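Local coordinates for protein cysteine protease-like VirA (Shigella flexneri, PDB 3EB8) that is a secreted virulence effector needed for bacterial entry into epithelial cells and later spread, reported to act on alpha-tubulin although its protease activity is disputed, at residues S256-N261 with S309-N314; G317-E322 with F351-P356. All blocks are in the same frame, centred on the assembly; numbering follows the deposited sequence.

Interaction 1: residues S256-N261 with S309-N314; sequences SENIEN and SHITCN
Asn261 and Asn258 of helix 245-265 meet His310 and Ile311 on strand 300-312. This is helix-on-sheet packing. The short axes approach to 6.8 Å. The tight part centres on the His310 ring and the Ile311 backbone. Asn258 CB lies 3.3 Å from His310 CD2, coming at the ring obliquely. The Glu257 side chain runs about perpendicular to that of His310. With CG anti to the backbone N (chi1 150°) and the chain extended beyond it, its carboxylate meets the ring edge with the two planes 51° apart, and OE1 is 2.9 Å from His310 CE1. His310 NE2 is hydrogen-bonded to Ile254 O, one turn before Asn258 in the helix, which helps fix the ring. The CG2 branch of Ile311 packs on Asn261 CB at 3.9 Å. The outer side is looser. Ile259 and Glu260 lie on the exposed side of the helix and do not touch the strand. Beyond the strand, exposed Cys313 barely takes part. The helix segment belongs to the tubulin-binding region. Asn261 ND2 gives a nearly straight N-H (165°) to Ile311 O at 2.7 Å.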
ATOM      1  N   SER A 256      10.853  -9.673 -15.157  1.00 51.67           N
ATOM      2  CA  SER A 256      11.712 -10.634 -15.863  1.00 59.41           C
ATOM      3  C   SER A 256      11.870 -11.861 -15.005  1.00 51.76           C
ATOM      4  O   SER A 256      11.799 -12.976 -15.494  1.00 64.38           O
ATOM      5  CB  SER A 256      13.103 -10.072 -16.188  1.00 53.64           C
ATOM      6  OG  SER A 256      13.000  -8.943 -17.035  1.00 80.96           O
ATOM      7  N   GLU A 257      12.081 -11.657 -13.715  1.00 51.37           N
ATOM      8  CA  GLU A 257      12.201 -12.779 -12.795  1.00 50.87           C
ATOM      9  C   GLU A 257      10.881 -13.545 -12.695  1.00 49.94           C
ATOM     10  O   GLU A 257      10.869 -14.768 -12.638  1.00 49.75           O
ATOM     11  CB  GLU A 257      12.650 -12.290 -11.418  1.00 50.77           C
ATOM     12  CG  GLU A 257      12.157 -13.143 -10.263  1.00 79.38           C
ATOM     13  CD  GLU A 257      12.779 -12.729  -8.928  1.00 84.10           C
ATOM     14  OE1 GLU A 257      12.117 -12.917  -7.859  1.00 57.02           O
ATOM     15  OE2 GLU A 257      13.929 -12.210  -8.963  1.00 81.57           O
ATOM     16  N   ASN A 258       9.765 -12.827 -12.665  1.00 49.43           N
ATOM     17  CA  ASN A 258       8.474 -13.496 -12.683  1.00 49.02           C
ATOM     18  C   ASN A 258       8.356 -14.398 -13.921  1.00 54.30           C
ATOM     19  O   ASN A 258       7.997 -15.571 -13.815  1.00 48.60           O
ATOM     20  CB  ASN A 258       7.319 -12.493 -12.642  1.00 48.23           C
ATOM     21  CG  ASN A 258       5.972 -13.167 -12.807  1.00 57.67           C
ATOM     22  OD1 ASN A 258       5.252 -12.889 -13.752  1.00 59.30           O
ATOM     23  ND2 ASN A 258       5.640 -14.082 -11.901  1.00 49.45           N
ATOM     24  N   ILE A 259       8.677 -13.843 -15.084  1.00 49.59           N
ATOM     25  CA  ILE A 259       8.593 -14.592 -16.335  1.00 54.95           C
ATOM     26  C   ILE A 259       9.507 -15.822 -16.367  1.00 59.78           C
ATOM     27  O   ILE A 259       9.109 -16.898 -16.832  1.00 59.31           O
ATOM     28  CB  ILE A 259       8.985 -13.737 -17.528  1.00 56.46           C
ATOM     29  CG1 ILE A 259       7.908 -12.714 -17.847  1.00 60.69           C
ATOM     30  CG2 ILE A 259       9.234 -14.611 -18.732  1.00 66.42           C
ATOM     31  CD1 ILE A 259       8.233 -11.921 -19.074  1.00 60.32           C
ATOM     32  N   GLU A 260      10.740 -15.665 -15.895  1.00 57.21           N
ATOM     33  CA  GLU A 260      11.677 -16.792 -15.874  1.00 51.10           C
ATOM     34  C   GLU A 260      11.184 -17.927 -14.978  1.00 56.79           C
ATOM     35  O   GLU A 260      11.230 -19.096 -15.355  1.00 50.33           O
ATOM     36  CB  GLU A 260      13.059 -16.363 -15.393  1.00 51.78           C
ATOM     37  CG  GLU A 260      14.055 -16.063 -16.506  1.00104.36           C
ATOM     38  CD  GLU A 260      14.005 -14.616 -16.979  1.00118.38           C
ATOM     39  OE1 GLU A 260      12.937 -14.179 -17.467  1.00127.65           O
ATOM     40  OE2 GLU A 260      15.043 -13.921 -16.871  1.00114.55           O
ATOM     41  N   ASN A 261      10.732 -17.584 -13.779  1.00 49.70           N
ATOM     42  CA  ASN A 261      10.244 -18.590 -12.860  1.00 49.11           C
ATOM     43  C   ASN A 261       8.978 -19.263 -13.398  1.00 58.39           C
ATOM     44  O   ASN A 261       8.795 -20.470 -13.251  1.00 48.49           O
ATOM     45  CB  ASN A 261      10.021 -17.985 -11.475  1.00 48.73           C
ATOM     46  CG  ASN A 261      11.257 -17.275 -10.953  1.00 64.11           C
ATOM     47  OD1 ASN A 261      12.373 -17.570 -11.372  1.00 50.58           O
ATOM     48  ND2 ASN A 261      11.066 -16.330 -10.041  1.00 49.05           N
ATOM     49  N   SER A 309       0.541 -10.980  -8.848  1.00 46.25           N
ATOM     50  CA  SER A 309       1.136 -12.276  -8.532  1.00 45.31           C
ATOM     51  C   SER A 309       2.568 -12.338  -9.080  1.00 59.95           C
ATOM     52  O   SER A 309       2.875 -11.707 -10.095  1.00 48.45           O
ATOM     53  CB  SER A 309       0.304 -13.392  -9.142  1.00 45.23           C
ATOM     54  OG  SER A 309       0.464 -13.374 -10.539  1.00 62.17           O
ATOM     55  N   HIS A 310       3.427 -13.105  -8.411  1.00 45.94           N
ATOM     56  CA  HIS A 310       4.828 -13.232  -8.789  1.00 46.42           C
ATOM     57  C   HIS A 310       5.301 -14.668  -8.568  1.00 46.56           C
ATOM     58  O   HIS A 310       5.335 -15.139  -7.427  1.00 48.08           O
ATOM     59  CB  HIS A 310       5.695 -12.287  -7.950  1.00 46.65           C
ATOM     60  CG  HIS A 310       7.106 -12.179  -8.438  1.00 59.57           C
ATOM     61  ND1 HIS A 310       8.173 -12.796  -7.814  1.00 47.61           N
ATOM     62  CD2 HIS A 310       7.625 -11.543  -9.515  1.00 47.69           C
ATOM     63  CE1 HIS A 310       9.280 -12.535  -8.479  1.00 48.21           C
ATOM     64  NE2 HIS A 310       8.977 -11.774  -9.514  1.00 53.02           N
ATOM     65  N   ILE A 311       5.669 -15.370  -9.637  1.00 46.79           N
ATOM     66  CA  ILE A 311       6.131 -16.739  -9.471  1.00 47.94           C
ATOM     67  C   ILE A 311       7.547 -16.745  -8.926  1.00 47.38           C
ATOM     68  O   ILE A 311       8.433 -16.087  -9.466  1.00 49.09           O
ATOM     69  CB  ILE A 311       6.070 -17.566 -10.779  1.00 49.69           C
ATOM     70  CG1 ILE A 311       4.700 -17.409 -11.446  1.00 52.69           C
ATOM     71  CG2 ILE A 311       6.378 -19.033 -10.494  1.00 47.17           C
ATOM     72  CD1 ILE A 311       3.529 -17.630 -10.502  1.00 50.14           C
ATOM     73  N   THR A 312       7.746 -17.474  -7.835  1.00 49.42           N
ATOM     74  CA  THR A 312       9.062 -17.633  -7.242  1.00 47.86           C
ATOM     75  C   THR A 312       9.472 -19.078  -7.412  1.00 55.81           C
ATOM     76  O   THR A 312       8.728 -19.880  -7.978  1.00 48.37           O
ATOM     77  CB  THR A 312       9.046 -17.326  -5.729  1.00 56.71           C
ATOM     78  OG1 THR A 312       8.281 -18.338  -5.051  1.00 49.78           O
ATOM     79  CG2 THR A 312       8.437 -15.933  -5.454  1.00 52.18           C
ATOM     80  N   CYS A 313      10.654 -19.413  -6.911  1.00 52.41           N
ATOM     81  CA  CYS A 313      11.146 -20.785  -6.997  1.00 56.51           C
ATOM     82  C   CYS A 313      10.383 -21.738  -6.061  1.00 48.52           C
ATOM     83  O   CYS A 313      10.646 -22.940  -6.051  1.00 64.85           O
ATOM     84  CB  CYS A 313      12.627 -20.827  -6.650  1.00 49.32           C
ATOM     85  SG  CYS A 313      12.875 -20.229  -5.001  1.00 63.76           S
ATOM     86  N   ASN A 314       9.446 -21.204  -5.281  1.00 52.36           N
ATOM     87  CA  ASN A 314       8.627 -22.028  -4.382  1.00 48.22           C
ATOM     88  C   ASN A 314       7.154 -22.116  -4.776  1.00 49.62           C
ATOM     89  O   ASN A 314       6.415 -22.950  -4.262  1.00 52.38           O
ATOM     90  CB  ASN A 314       8.721 -21.515  -2.949  1.00 56.54           C
ATOM     91  CG  ASN A 314      10.098 -21.705  -2.352  1.00 60.25           C
ATOM     92  OD1 ASN A 314      10.928 -22.441  -2.893  1.00 55.09           O
ATOM     93  ND2 ASN A 314      10.346 -21.049  -1.220  1.00 49.25           N
TER

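Interaction 2: residues G317-E322 with F351-P356; sequences GINKIE and FAIISP
Ile318 and Ile354 form an antiparallel hydrogen-bonded pair in a mixed sheet, where strand 315-327 runs beside strand 348-356. Ile354 N reaches Ile318 O at 2.8 Å, nearly along the C=O axis and almost straight (170°). Ile318 N returns a bond to Ile354 O at 2.9 Å. The second such pair is Lys320 with Ala352. Ala352 N binds Lys320 O at 2.9 Å, while the bond from Lys320 N to Ala352 O is weak because it is bent to 127°. Between and beside these pairs, CA-H...O contacts add to the pairing; Phe351 CA lies 3.2 Å from Lys320 O. At one end, Gly317 has no side chain, and its CA comes 3.1 Å from Ile354 O.

Side chains pack on both faces. Ile318, Lys320, Ala352 and Ile354 share one face. Ile318 and Ile354 reach Val112 of helix 110-118, and the extended Lys320 carries NZ to Ala116 O and Cys119 O. Asn319, Ile321, Phe351 and Ile353 share the other face, which helix 245-265 covers. The sheet is therefore sandwiched between helices here. Ile321 runs alongside Phe351, in the same direction. Ile321 CG1 sits over one face of the Phe351 ring in a CH-pi contact, 4.0 Å from the centroid and offset toward the rim.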
ATOM      1  N   GLY A 317       3.782 -16.436  -5.609  1.00 47.65           N
ATOM      2  CA  GLY A 317       3.992 -15.382  -4.632  1.00 46.31           C
ATOM      3  C   GLY A 317       3.360 -14.087  -5.088  1.00 46.00           C
ATOM      4  O   GLY A 317       2.564 -14.071  -6.025  1.00 45.75           O
ATOM      5  N   ILE A 318       3.724 -12.995  -4.427  1.00 46.06           N
ATOM      6  CA  ILE A 318       3.177 -11.680  -4.733  1.00 45.80           C
ATOM      7  C   ILE A 318       4.283 -10.631  -4.784  1.00 46.07           C
ATOM      8  O   ILE A 318       5.233 -10.680  -4.009  1.00 50.48           O
ATOM      9  CB  ILE A 318       2.135 -11.240  -3.676  1.00 46.13           C
ATOM     10  CG1 ILE A 318       0.810 -11.976  -3.866  1.00 45.40           C
ATOM     11  CG2 ILE A 318       1.901  -9.742  -3.750  1.00 47.36           C
ATOM     12  CD1 ILE A 318      -0.092 -11.945  -2.631  1.00 45.45           C
ATOM     13  N   ASN A 319       4.169  -9.692  -5.715  1.00 49.20           N
ATOM     14  CA  ASN A 319       5.017  -8.515  -5.718  1.00 46.31           C
ATOM     15  C   ASN A 319       4.200  -7.342  -5.201  1.00 47.43           C
ATOM     16  O   ASN A 319       3.377  -6.778  -5.922  1.00 45.76           O
ATOM     17  CB  ASN A 319       5.542  -8.249  -7.126  1.00 46.64           C
ATOM     18  CG  ASN A 319       6.321  -6.935  -7.238  1.00 54.46           C
ATOM     19  OD1 ASN A 319       6.860  -6.419  -6.253  1.00 50.71           O
ATOM     20  ND2 ASN A 319       6.381  -6.394  -8.454  1.00 47.38           N
ATOM     21  N   LYS A 320       4.397  -7.002  -3.932  1.00 46.08           N
ATOM     22  CA  LYS A 320       3.732  -5.848  -3.368  1.00 45.86           C
ATOM     23  C   LYS A 320       4.358  -4.549  -3.884  1.00 51.59           C
ATOM     24  O   LYS A 320       5.545  -4.290  -3.697  1.00 46.61           O
ATOM     25  CB  LYS A 320       3.778  -5.890  -1.851  1.00 45.97           C
ATOM     26  CG  LYS A 320       3.037  -4.760  -1.171  1.00 45.77           C
ATOM     27  CD  LYS A 320       3.194  -4.930   0.317  1.00 49.33           C
ATOM     28  CE  LYS A 320       2.528  -3.846   1.105  1.00 45.94           C
ATOM     29  NZ  LYS A 320       2.489  -4.280   2.547  1.00 46.30           N
ATOM     30  N   ILE A 321       3.554  -3.742  -4.555  1.00 45.85           N
ATOM     31  CA  ILE A 321       3.996  -2.436  -4.988  1.00 46.14           C
ATOM     32  C   ILE A 321       3.112  -1.456  -4.274  1.00 45.78           C
ATOM     33  O   ILE A 321       1.909  -1.437  -4.501  1.00 45.32           O
ATOM     34  CB  ILE A 321       3.814  -2.258  -6.504  1.00 48.37           C
ATOM     35  CG1 ILE A 321       4.571  -3.339  -7.263  1.00 46.62           C
ATOM     36  CG2 ILE A 321       4.260  -0.886  -6.942  1.00 46.69           C
ATOM     37  CD1 ILE A 321       4.429  -3.218  -8.750  1.00 62.37           C
ATOM     38  N   GLU A 322       3.694  -0.660  -3.390  1.00 46.03           N
ATOM     39  CA  GLU A 322       2.930   0.309  -2.639  1.00 45.74           C
ATOM     40  C   GLU A 322       3.273   1.746  -3.034  1.00 53.14           C
ATOM     41  O   GLU A 322       4.449   2.101  -3.180  1.00 47.81           O
ATOM     42  CB  GLU A 322       3.174   0.114  -1.150  1.00 45.85           C
ATOM     43  CG  GLU A 322       2.705   1.250  -0.268  1.00 45.76           C
ATOM     44  CD  GLU A 322       2.933   0.941   1.195  1.00 52.07           C
ATOM     45  OE1 GLU A 322       3.599  -0.071   1.488  1.00 55.66           O
ATOM     46  OE2 GLU A 322       2.447   1.687   2.064  1.00 52.51           O
ATOM     47  N   PHE A 351       8.651  -1.495  -3.000  1.00 48.38           N
ATOM     48  CA  PHE A 351       8.438  -2.855  -3.485  1.00 48.13           C
ATOM     49  C   PHE A 351       8.739  -3.905  -2.428  1.00 48.13           C
ATOM     50  O   PHE A 351       9.593  -3.714  -1.580  1.00 48.60           O
ATOM     51  CB  PHE A 351       9.366  -3.158  -4.658  1.00 48.73           C
ATOM     52  CG  PHE A 351       8.872  -2.670  -5.970  1.00 55.12           C
ATOM     53  CD1 PHE A 351       8.738  -1.309  -6.213  1.00 62.81           C
ATOM     54  CD2 PHE A 351       8.574  -3.566  -6.987  1.00 51.65           C
ATOM     55  CE1 PHE A 351       8.296  -0.854  -7.431  1.00 49.03           C
ATOM     56  CE2 PHE A 351       8.138  -3.115  -8.222  1.00 60.90           C
ATOM     57  CZ  PHE A 351       7.998  -1.757  -8.447  1.00 58.72           C
ATOM     58  N   ALA A 352       8.063  -5.037  -2.522  1.00 47.71           N
ATOM     59  CA  ALA A 352       8.507  -6.229  -1.836  1.00 47.87           C
ATOM     60  C   ALA A 352       8.049  -7.466  -2.596  1.00 47.58           C
ATOM     61  O   ALA A 352       7.025  -7.456  -3.280  1.00 47.11           O
ATOM     62  CB  ALA A 352       7.999  -6.267  -0.369  1.00 47.75           C
ATOM     63  N   ILE A 353       8.822  -8.533  -2.467  1.00 47.89           N
ATOM     64  CA  ILE A 353       8.403  -9.832  -2.937  1.00 47.66           C
ATOM     65  C   ILE A 353       8.032 -10.708  -1.742  1.00 53.00           C
ATOM     66  O   ILE A 353       8.753 -10.766  -0.740  1.00 48.03           O
ATOM     67  CB  ILE A 353       9.477 -10.497  -3.817  1.00 48.09           C
ATOM     68  CG1 ILE A 353       9.571  -9.768  -5.161  1.00 52.58           C
ATOM     69  CG2 ILE A 353       9.125 -11.945  -4.101  1.00 47.89           C
ATOM     70  CD1 ILE A 353      10.692 -10.270  -6.044  1.00 57.43           C
ATOM     71  N   ILE A 354       6.880 -11.358  -1.855  1.00 47.20           N
ATOM     72  CA  ILE A 354       6.389 -12.278  -0.845  1.00 52.18           C
ATOM     73  C   ILE A 354       6.317 -13.661  -1.485  1.00 52.30           C
ATOM     74  O   ILE A 354       5.651 -13.852  -2.504  1.00 54.40           O
ATOM     75  CB  ILE A 354       5.014 -11.843  -0.299  1.00 46.96           C
ATOM     76  CG1 ILE A 354       5.130 -10.503   0.449  1.00 47.90           C
ATOM     77  CG2 ILE A 354       4.438 -12.902   0.609  1.00 47.18           C
ATOM     78  CD1 ILE A 354       5.140  -9.277  -0.448  1.00 46.75           C
ATOM     79  N   SER A 355       7.047 -14.612  -0.909  1.00 52.16           N
ATOM     80  CA  SER A 355       7.152 -15.951  -1.474  1.00 47.69           C
ATOM     81  C   SER A 355       6.528 -17.009  -0.568  1.00 50.77           C
ATOM     82  O   SER A 355       6.656 -16.926   0.669  1.00 51.73           O
ATOM     83  CB  SER A 355       8.625 -16.301  -1.705  1.00 53.27           C
ATOM     84  OG  SER A 355       8.769 -17.642  -2.131  1.00 51.82           O
ATOM     85  N   PRO A 356       5.849 -18.005  -1.177  1.00 60.11           N
ATOM     86  CA  PRO A 356       5.463 -19.200  -0.425  1.00 52.26           C
ATOM     87  C   PRO A 356       6.753 -19.834   0.049  1.00 49.17           C
ATOM     88  O   PRO A 356       7.791 -19.642  -0.600  1.00 48.57           O
ATOM     89  CB  PRO A 356       4.827 -20.104  -1.483  1.00 47.83           C
ATOM     90  CG  PRO A 356       4.599 -19.263  -2.675  1.00 62.89           C
ATOM     91  CD  PRO A 356       5.583 -18.147  -2.619  1.00 62.83           C
TER

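Overall arrangement
Both contacts build on the same mixed sheet. Strands 300-312 and 315-327 are consecutive in the chain and neighbours in the sheet, and His310 N probably bonds Gly317 O across them. Interaction 2 is the core contact: all its touching residues are buried, and backbone bonds with apolar packing hold it. Interaction 1 is partly buried and lies farther from the chain centre. There polar side chains of helix 245-265 do most of the work against strand 300-312. Ile353 links the two, since its CD1 packs against both Glu257 and His310. A probable bond from Asn314 ND2 to Pro356 O joins their ends. Helix 245-265 is a partner in interaction 1 and covers one face of interaction 2.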